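Long-range contacts in uncharacterized protein (Tetranychus urticae, PDB 5UK3), which probably catalyses the bicarbonate-dependent breakdown of cyanate to ammonia and carbon dioxide, as other cyanases do: residues A27-L33 / T70-S74; M38-L42 / R66-L71; G55-I61 / L81-R87. One frame throughout, in Å; residues are numbered along the deposited sequence.

Contact 1 (A27-L33 / T70-S74)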
loop_
_atom_site.group_PDB
_atom_site.type_symbol
_atom_site.label_atom_id
_atom_site.label_comp_id
_atom_site.label_asym_id
_atom_site.label_seq_id
_atom_site.Cartn_x
_atom_site.Cartn_y
_atom_site.Cartn_z
ATOM N N ALA I 27 18.345 22.290 -24.621
ATOM C CA ALA I 27 18.657 22.812 -25.962
ATOM C C ALA I 27 17.505 23.610 -26.543
ATOM O O ALA I 27 17.726 24.657 -27.158
ATOM C CB ALA I 27 19.040 21.677 -26.895
ATOM N N LYS I 28 16.284 23.135 -26.316
ATOM C CA LYS I 28 15.079 23.824 -26.771
ATOM C C LYS I 28 14.869 25.183 -26.096
ATOM O O LYS I 28 14.536 26.162 -26.756
ATOM C CB LYS I 28 13.856 22.947 -26.532
ATOM C CG LYS I 28 12.537 23.668 -26.737
ATOM C CD LYS I 28 11.372 22.823 -26.270
ATOM C CE LYS I 28 10.139 23.676 -26.058
ATOM N NZ LYS I 28 10.365 24.707 -25.013
ATOM N N GLU I 29 15.072 25.238 -24.784
ATOM C CA GLU I 29 14.932 26.495 -24.011
ATOM C C GLU I 29 15.935 27.581 -24.471
ATOM O O GLU I 29 15.530 28.723 -24.703
ATOM C CB GLU I 29 14.960 26.254 -22.480
ATOM C CG GLU I 29 13.848 25.323 -22.001
ATOM C CD GLU I 29 13.966 24.965 -20.535
ATOM O OE1 GLU I 29 14.583 25.745 -19.777
ATOM O OE2 GLU I 29 13.423 23.927 -20.117
ATOM N N SER I 30 17.201 27.200 -24.693
ATOM C CA SER I 30 18.237 28.079 -25.306
ATOM C C SER I 30 17.809 28.793 -26.584
ATOM O O SER I 30 18.011 29.999 -26.717
ATOM C CB SER I 30 19.509 27.283 -25.644
ATOM O OG SER I 30 20.229 26.963 -24.469
ATOM N N LYS I 31 17.244 28.031 -27.515
ATOM C CA LYS I 31 16.797 28.560 -28.798
ATOM C C LYS I 31 15.506 29.394 -28.729
ATOM O O LYS I 31 15.172 30.081 -29.702
ATOM C CB LYS I 31 16.599 27.414 -29.811
ATOM C CG LYS I 31 17.848 26.604 -30.123
ATOM C CD LYS I 31 18.758 27.399 -31.036
ATOM C CE LYS I 31 20.061 26.695 -31.401
ATOM N NZ LYS I 31 20.058 26.268 -32.840
ATOM N N GLY I 32 14.774 29.312 -27.617
ATOM C CA GLY I 32 13.483 29.997 -27.475
ATOM C C GLY I 32 12.364 29.363 -28.304
ATOM O O GLY I 32 11.432 30.051 -28.708
ATOM N N LEU I 33 12.486 28.060 -28.572
ATOM C CA LEU I 33 11.497 27.299 -29.340
ATOM C C LEU I 33 10.352 26.794 -28.478
ATOM O O LEU I 33 10.577 26.317 -27.352
ATOM C CB LEU I 33 12.155 26.084 -29.979
ATOM C CG LEU I 33 12.921 26.341 -31.274
ATOM C CD1 LEU I 33 13.806 25.148 -31.596
ATOM C CD2 LEU I 33 11.958 26.613 -32.434
ATOM N N THR I 70 17.036 21.008 -35.609
ATOM C CA THR I 70 16.084 21.995 -35.186
ATOM C C THR I 70 16.534 22.611 -33.859
ATOM O O THR I 70 16.495 23.841 -33.699
ATOM C CB THR I 70 14.722 21.352 -35.035
ATOM O OG1 THR I 70 14.354 20.755 -36.284
ATOM C CG2 THR I 70 13.681 22.382 -34.626
ATOM N N LEU I 71 16.999 21.758 -32.959
ATOM C CA LEU I 71 17.673 22.175 -31.743
ATOM C C LEU I 71 19.142 22.462 -32.061
ATOM O O LEU I 71 19.637 22.277 -33.202
ATOM C CB LEU I 71 17.580 21.072 -30.725
ATOM C CG LEU I 71 16.143 20.609 -30.384
ATOM C CD1 LEU I 71 16.133 19.340 -29.546
ATOM C CD2 LEU I 71 15.370 21.691 -29.658
ATOM N N GLY I 72 19.874 22.959 -31.091
ATOM C CA GLY I 72 21.322 23.231 -31.343
ATOM C C GLY I 72 22.188 22.026 -31.643
ATOM O O GLY I 72 23.252 22.175 -32.215
ATOM N N ILE I 73 21.715 20.843 -31.277
ATOM C CA ILE I 73 22.587 19.715 -30.945
ATOM C C ILE I 73 23.123 18.857 -32.087
ATOM O O ILE I 73 22.662 18.947 -33.220
ATOM C CB ILE I 73 21.928 18.754 -29.930
ATOM C CG1 ILE I 73 20.670 18.172 -30.484
ATOM C CG2 ILE I 73 21.619 19.462 -28.618
ATOM C CD1 ILE I 73 20.131 17.082 -29.614
ATOM N N SER I 74 24.147 18.080 -31.764
ATOM C CA SER I 74 24.823 17.223 -32.717
ATOM C C SER I 74 24.016 16.012 -33.135
ATOM O O SER I 74 23.231 15.482 -32.366
ATOM C CB SER I 74 26.168 16.782 -32.157
ATOM O OG SER I 74 26.893 16.050 -33.122
#

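Contact 2 (M38-L42 / R66-L71)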
loop_
_atom_site.group_PDB
_atom_site.type_symbol
_atom_site.label_atom_id
_atom_site.label_comp_id
_atom_site.label_asym_id
_atom_site.label_seq_id
_atom_site.Cartn_x
_atom_site.Cartn_y
_atom_site.Cartn_z
ATOM N N MET I 38 8.154 23.605 -32.859
ATOM C CA MET I 38 8.926 22.431 -33.285
ATOM C C MET I 38 8.056 21.476 -34.100
ATOM O O MET I 38 8.507 20.868 -35.031
ATOM C CB MET I 38 9.530 21.716 -32.073
ATOM C CG MET I 38 10.683 22.451 -31.449
ATOM S SD MET I 38 11.452 21.457 -30.163
ATOM C CE MET I 38 12.207 20.108 -31.096
ATOM N N ALA I 39 6.842 21.279 -33.626
ATOM C CA ALA I 39 5.925 20.338 -34.232
ATOM C C ALA I 39 5.530 20.784 -35.618
ATOM O O ALA I 39 5.446 19.985 -36.519
ATOM C CB ALA I 39 4.698 20.199 -33.354
ATOM N N GLN I 40 5.299 22.072 -35.783
ATOM C CA GLN I 40 4.918 22.577 -37.069
ATOM C C GLN I 40 6.052 22.504 -38.051
ATOM O O GLN I 40 5.815 22.262 -39.218
ATOM C CB GLN I 40 4.419 23.975 -36.917
ATOM C CG GLN I 40 3.509 24.505 -37.985
ATOM C CD GLN I 40 2.654 25.624 -37.385
ATOM O OE1 GLN I 40 2.659 25.869 -36.135
ATOM N NE2 GLN I 40 1.940 26.345 -38.256
ATOM N N LEU I 41 7.272 22.750 -37.606
ATOM C CA LEU I 41 8.414 22.678 -38.504
ATOM C C LEU I 41 8.648 21.260 -38.990
ATOM O O LEU I 41 8.987 21.035 -40.139
ATOM C CB LEU I 41 9.667 23.225 -37.840
ATOM C CG LEU I 41 9.607 24.710 -37.515
ATOM C CD1 LEU I 41 10.842 25.109 -36.727
ATOM C CD2 LEU I 41 9.505 25.513 -38.798
ATOM N N LEU I 42 8.473 20.309 -38.087
ATOM C CA LEU I 42 8.687 18.909 -38.387
ATOM C C LEU I 42 7.486 18.150 -38.950
ATOM O O LEU I 42 7.627 17.000 -39.336
ATOM C CB LEU I 42 9.186 18.202 -37.124
ATOM C CG LEU I 42 10.559 18.737 -36.638
ATOM C CD1 LEU I 42 10.844 18.400 -35.204
ATOM C CD2 LEU I 42 11.677 18.189 -37.480
ATOM N N ARG I 66 16.651 15.260 -37.922
ATOM C CA ARG I 66 15.941 16.535 -38.065
ATOM C C ARG I 66 15.638 17.249 -36.749
ATOM O O ARG I 66 15.744 18.463 -36.684
ATOM C CB ARG I 66 14.626 16.330 -38.821
ATOM C CG ARG I 66 14.749 16.556 -40.282
ATOM C CD ARG I 66 13.440 16.513 -40.875
ATOM N NE ARG I 66 12.794 17.794 -40.995
ATOM C CZ ARG I 66 11.554 17.921 -41.412
ATOM N NH1 ARG I 66 11.003 19.120 -41.472
ATOM N NH2 ARG I 66 10.861 16.838 -41.817
ATOM N N ILE I 67 15.252 16.494 -35.721
ATOM C CA ILE I 67 15.086 17.071 -34.384
ATOM C C ILE I 67 16.404 17.701 -33.928
ATOM O O ILE I 67 16.435 18.812 -33.433
ATOM C CB ILE I 67 14.579 16.012 -33.356
ATOM C CG1 ILE I 67 13.124 15.697 -33.626
ATOM C CG2 ILE I 67 14.713 16.500 -31.923
ATOM C CD1 ILE I 67 12.636 14.396 -33.013
ATOM N N CYS I 68 17.493 16.967 -34.089
ATOM C CA CYS I 68 18.772 17.480 -33.692
ATOM C C CYS I 68 19.133 18.810 -34.356
ATOM O O CYS I 68 19.735 19.668 -33.759
ATOM C CB CYS I 68 19.851 16.414 -33.928
ATOM S SG CYS I 68 19.659 14.965 -32.854
ATOM N N ASP I 69 18.876 18.938 -35.631
ATOM C CA ASP I 69 19.144 20.185 -36.324
ATOM C C ASP I 69 18.289 21.319 -35.876
ATOM O O ASP I 69 18.714 22.467 -35.932
ATOM C CB ASP I 69 18.741 19.919 -37.797
ATOM C CG ASP I 69 19.807 19.216 -38.616
ATOM O OD1 ASP I 69 20.831 18.845 -37.990
ATOM O OD2 ASP I 69 19.551 18.963 -39.855
ATOM N N THR I 70 17.036 21.008 -35.609
ATOM C CA THR I 70 16.084 21.995 -35.186
ATOM C C THR I 70 16.534 22.611 -33.859
ATOM O O THR I 70 16.495 23.841 -33.699
ATOM C CB THR I 70 14.722 21.352 -35.035
ATOM O OG1 THR I 70 14.354 20.755 -36.284
ATOM C CG2 THR I 70 13.681 22.382 -34.626
ATOM N N LEU I 71 16.999 21.758 -32.959
ATOM C CA LEU I 71 17.673 22.175 -31.743
ATOM C C LEU I 71 19.142 22.462 -32.061
ATOM O O LEU I 71 19.637 22.277 -33.202
ATOM C CB LEU I 71 17.580 21.072 -30.725
ATOM C CG LEU I 71 16.143 20.609 -30.384
ATOM C CD1 LEU I 71 16.133 19.340 -29.546
ATOM C CD2 LEU I 71 15.370 21.691 -29.658
#

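Contact 3 (G55-I61 / L81-R87)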
loop_
_atom_site.group_PDB
_atom_site.type_symbol
_atom_site.label_atom_id
_atom_site.label_comp_id
_atom_site.label_asym_id
_atom_site.label_seq_id
_atom_site.Cartn_x
_atom_site.Cartn_y
_atom_site.Cartn_z
ATOM N N GLY I 55 11.429 11.254 -23.556
ATOM C CA GLY I 55 11.816 9.876 -23.451
ATOM C C GLY I 55 10.732 8.894 -23.078
ATOM O O GLY I 55 11.012 7.863 -22.442
ATOM N N GLN I 56 9.478 9.230 -23.374
ATOM C CA GLN I 56 8.347 8.313 -23.192
ATOM C C GLN I 56 7.860 7.760 -24.518
ATOM O O GLN I 56 6.875 7.063 -24.568
ATOM C CB GLN I 56 7.225 9.050 -22.516
ATOM C CG GLN I 56 7.533 9.391 -21.077
ATOM C CD GLN I 56 7.683 8.150 -20.218
ATOM O OE1 GLN I 56 6.838 7.240 -20.242
ATOM N NE2 GLN I 56 8.715 8.127 -19.425
ATOM N N ASN I 57 8.577 8.072 -25.586
ATOM C CA ASN I 57 8.270 7.594 -26.923
ATOM C C ASN I 57 9.532 7.726 -27.791
ATOM O O ASN I 57 10.484 8.387 -27.377
ATOM C CB ASN I 57 7.136 8.406 -27.522
ATOM C CG ASN I 57 5.811 7.651 -27.550
ATOM O OD1 ASN I 57 5.782 6.441 -27.756
ATOM N ND2 ASN I 57 4.714 8.361 -27.300
ATOM N N CYS I 58 9.556 7.103 -28.957
ATOM C CA CYS I 58 10.728 7.166 -29.819
ATOM C C CYS I 58 10.329 7.441 -31.257
ATOM O O CYS I 58 9.161 7.317 -31.598
ATOM C CB CYS I 58 11.514 5.857 -29.712
ATOM S SG CYS I 58 10.642 4.430 -30.373
ATOM N N CYS I 59 11.299 7.821 -32.095
ATOM C CA CYS I 59 11.067 8.077 -33.528
ATOM C C CYS I 59 12.049 7.306 -34.371
ATOM O O CYS I 59 12.940 6.688 -33.835
ATOM C CB CYS I 59 11.173 9.578 -33.816
ATOM S SG CYS I 59 12.742 10.289 -33.327
ATOM N N ASP I 60 11.859 7.336 -35.686
ATOM C CA ASP I 60 12.839 6.790 -36.641
ATOM C C ASP I 60 14.066 7.723 -36.761
ATOM O O ASP I 60 14.043 8.871 -36.302
ATOM C CB ASP I 60 12.207 6.472 -38.005
ATOM C CG ASP I 60 11.606 7.698 -38.717
ATOM O OD1 ASP I 60 12.073 8.843 -38.543
ATOM O OD2 ASP I 60 10.596 7.519 -39.456
ATOM N N ILE I 61 15.133 7.218 -37.377
ATOM C CA ILE I 61 16.439 7.917 -37.382
ATOM C C ILE I 61 16.391 9.201 -38.194
ATOM O O ILE I 61 17.001 10.186 -37.809
ATOM C CB ILE I 61 17.645 7.070 -37.886
ATOM C CG1 ILE I 61 17.596 5.624 -37.326
ATOM C CG2 ILE I 61 18.945 7.734 -37.416
ATOM C CD1 ILE I 61 18.718 4.672 -37.779
ATOM N N LEU I 81 17.032 9.237 -29.209
ATOM C CA LEU I 81 15.655 9.416 -29.648
ATOM C C LEU I 81 15.068 8.216 -30.376
ATOM O O LEU I 81 13.861 8.115 -30.532
ATOM C CB LEU I 81 15.565 10.627 -30.543
ATOM C CG LEU I 81 15.979 11.977 -29.933
ATOM C CD1 LEU I 81 15.925 13.059 -31.016
ATOM C CD2 LEU I 81 15.110 12.383 -28.771
ATOM N N THR I 82 15.918 7.288 -30.798
ATOM C CA THR I 82 15.510 6.110 -31.535
ATOM C C THR I 82 15.264 4.886 -30.643
ATOM O O THR I 82 14.591 3.942 -31.069
ATOM C CB THR I 82 16.602 5.826 -32.582
ATOM O OG1 THR I 82 16.656 6.936 -33.478
ATOM C CG2 THR I 82 16.335 4.566 -33.421
ATOM N N SER I 83 15.878 4.847 -29.456
ATOM C CA SER I 83 15.779 3.695 -28.561
ATOM C C SER I 83 14.376 3.586 -28.037
ATOM O O SER I 83 13.781 4.599 -27.648
ATOM C CB SER I 83 16.707 3.857 -27.384
ATOM O OG SER I 83 18.045 3.901 -27.820
ATOM N N ILE I 84 13.855 2.368 -27.981
ATOM C CA ILE I 84 12.544 2.161 -27.416
ATOM C C ILE I 84 12.743 2.381 -25.933
ATOM O O ILE I 84 13.707 1.885 -25.363
ATOM C CB ILE I 84 12.047 0.737 -27.636
ATOM C CG1 ILE I 84 11.982 0.429 -29.126
ATOM C CG2 ILE I 84 10.684 0.568 -27.001
ATOM C CD1 ILE I 84 11.478 -0.959 -29.430
ATOM N N PRO I 85 11.851 3.115 -25.291
ATOM C CA PRO I 85 12.017 3.402 -23.865
ATOM C C PRO I 85 11.199 2.544 -22.912
ATOM O O PRO I 85 10.182 1.990 -23.309
ATOM C CB PRO I 85 11.567 4.862 -23.759
ATOM C CG PRO I 85 10.678 5.096 -24.938
ATOM C CD PRO I 85 10.817 3.960 -25.904
ATOM N N LEU I 86 11.650 2.433 -21.664
ATOM C CA LEU I 86 10.907 1.689 -20.664
ATOM C C LEU I 86 9.963 2.745 -20.138
ATOM O O LEU I 86 10.310 3.549 -19.282
ATOM C CB LEU I 86 11.826 1.199 -19.557
ATOM N N ARG I 87 8.761 2.735 -20.685
ATOM C CA ARG I 87 7.732 3.715 -20.392
ATOM C C ARG I 87 6.896 3.651 -19.133
ATOM O O ARG I 87 6.798 2.633 -18.459
ATOM C CB ARG I 87 6.709 3.717 -21.534
ATOM C CG ARG I 87 7.246 3.931 -22.933
ATOM C CD ARG I 87 6.082 4.070 -23.894
ATOM N NE ARG I 87 6.495 4.214 -25.284
ATOM C CZ ARG I 87 6.873 3.205 -26.052
ATOM N NH1 ARG I 87 7.218 3.416 -27.309
ATOM N NH2 ARG I 87 6.912 1.980 -25.559
#

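Contact 1 (A27-L33 / T70-S74)
The Leu71-Gly72 peptide carries the end of Lys31 above its plane: CE and NZ lie on the same side, with NZ 3.6 Å from Gly72 CA and CE 3.8 Å from Gly72 N. Lys31 NZ packs on the Gly72 end of this peptide and makes no hydrogen bond to the loop. Two bends, at chi2 and chi4, fold the lysine chain over the turn. Beneath it the contact is apolar. Leu71 extends CD2 to the helix backbone, 3.6 Å from Lys28 CA, while its CB meets Ala27 CB at 4.1 Å. Ala27 CB is also approached by Ile73 CG2, at 3.8 Å; with chi1 at 61°, Ile73 sets CG1 between backbone N and carbonyl carbon and leaves CG2 beside the N, where it meets the alanine. The site lies in the helical N-terminal domain of the cyanase, which belongs to the helix-turn-helix clan, and brings the end of its first helix, 23-31, against the loop that leaves helix 61-70. Helix 23-31 closes in a Schellman motif with Gly32 at positive phi, and the chain turns so that Leu33 also faces the loop. Leu33 crosses Thr70 at about a right angle, CD1 lying 3.7 Å from Thr70 O and 4.1 Å from Thr70 CG2. Lys28 leads its charged end away from the loop: NZ bonds weakly to Leu33 O, forms a salt bridge with Glu118 of the second subunit, and the ammonium makes a cation-pi contact with Tyr35.

Contact 2 (M38-L42 / R66-L71)
Helix segments 38-42 and 66-70 run more antiparallel than parallel, at 128° between their N-to-C directions, with axes 11.0 Å apart, and Met38 lies nearest Thr70 and Leu42 nearest Arg66. In the five-helix N-terminal domain, of the helix-turn-helix clan, this joins the second helix, 35-42, to the fourth, 61-70. Leu42, at the Arg66 end, gives the largest share of the buried surface and uses both methyls. CD1 meets Ile67 CG1 at 3.9 Å, the two side chains crossing at about a right angle, while CD2 lies over one face of the Arg66 guanidinium, 3.6 Å above its plane and displaced toward the rim. The Leu42 and Arg66 side chains run alongside in opposite senses, and CD2 also lies 3.7 Å from Arg66 CB. The bend at chi3 of Arg66 turns its end toward the last turn of helix 35-42; NH1 comes near Leu41 O, but at too poor an angle for a hydrogen bond. At the other end, Met38 bends at chi3 (68°) and places CE 3.8 Å from Leu71 CD2. Leu49 and Leu53 of helix 46-53 pack on both Met38 and Ile67. Thr70 turns its hydroxyl back into its own helix: OG1 donates to Arg66 O at 2.7 Å, and Thr70 N reaches the same oxygen from the opposite face of the carbonyl plane.

Contact 3 (G55-I61 / L81-R87)
Arg87 starts with CG beside its backbone N (chi1 -55°) and then runs extended to NE, which carries its guanidinium along the Gln56-Asn57 backbone; Cys58 holds SG between its backbone N and carbonyl carbon (chi1 67°), on the side of Ile84. Arg87 NE gives weak bonds to Gln56 O at 3.0 Å and to Asn57 OD1 at 3.4 Å, both acceptors lying at the guanidinium edge near its plane. The Asn57 amide is turned steeply against the guanidinium; Pro85 CD lies over one face of the guanidinium, displaced toward its rim. Gln56 OE1 comes 3.8 Å from Arg87 CB but bonds to Gly88 N. The two segments run antiparallel. Pro85 fits against the first, its CB 3.3 Å from Gly55 O and its CG 3.7 Å from Asn57 N. Farther along, Cys59 N donates to Leu81 O at 3.0 Å and 165°, and Thr82 CA returns a C-H...O contact to Cys59 O at 3.5 Å. Cys59 SG packs on Leu81 CB, 4.0 Å away. Arg87 also meets the third subunit, through a salt bridge to Asp122, where the position of NH1 is less sure, and a cation-pi contact with Tyr153; Asn57 ND2 bonds to Ser51 OG of its own chain and to Tyr108 OH of the second subunit. The first segment links helix 46-53, which ends in a Schellman motif at Gly55, to helix 61-70, N-capped by Asp60, while the second leaves helix 78-82 toward helix 96-120.

All three contacts belong to the helical N-terminal domain. Contacts 1 and 2 share Thr70 and Leu71, so the end of helix 61-70 is held by helix 23-31 and helix 35-42 together; Lys28 and Leu33 also pack on Met38 between them. Contact 3 lies about 16 Å from contact 2, centre to centre, but touches it where Ile67 meets Leu81 and Cys59. Each is partly buried: contacts 1 and 2 are chiefly apolar, with charged chains at their margins, whereas contact 3 joins a loop to the end of helix 78-82 and beyond through one backbone bond, weak arginine bonds and apolar packing. Contact 2 meets no other subunit, contact 1 reaches one through Lys28, and contact 3 faces three.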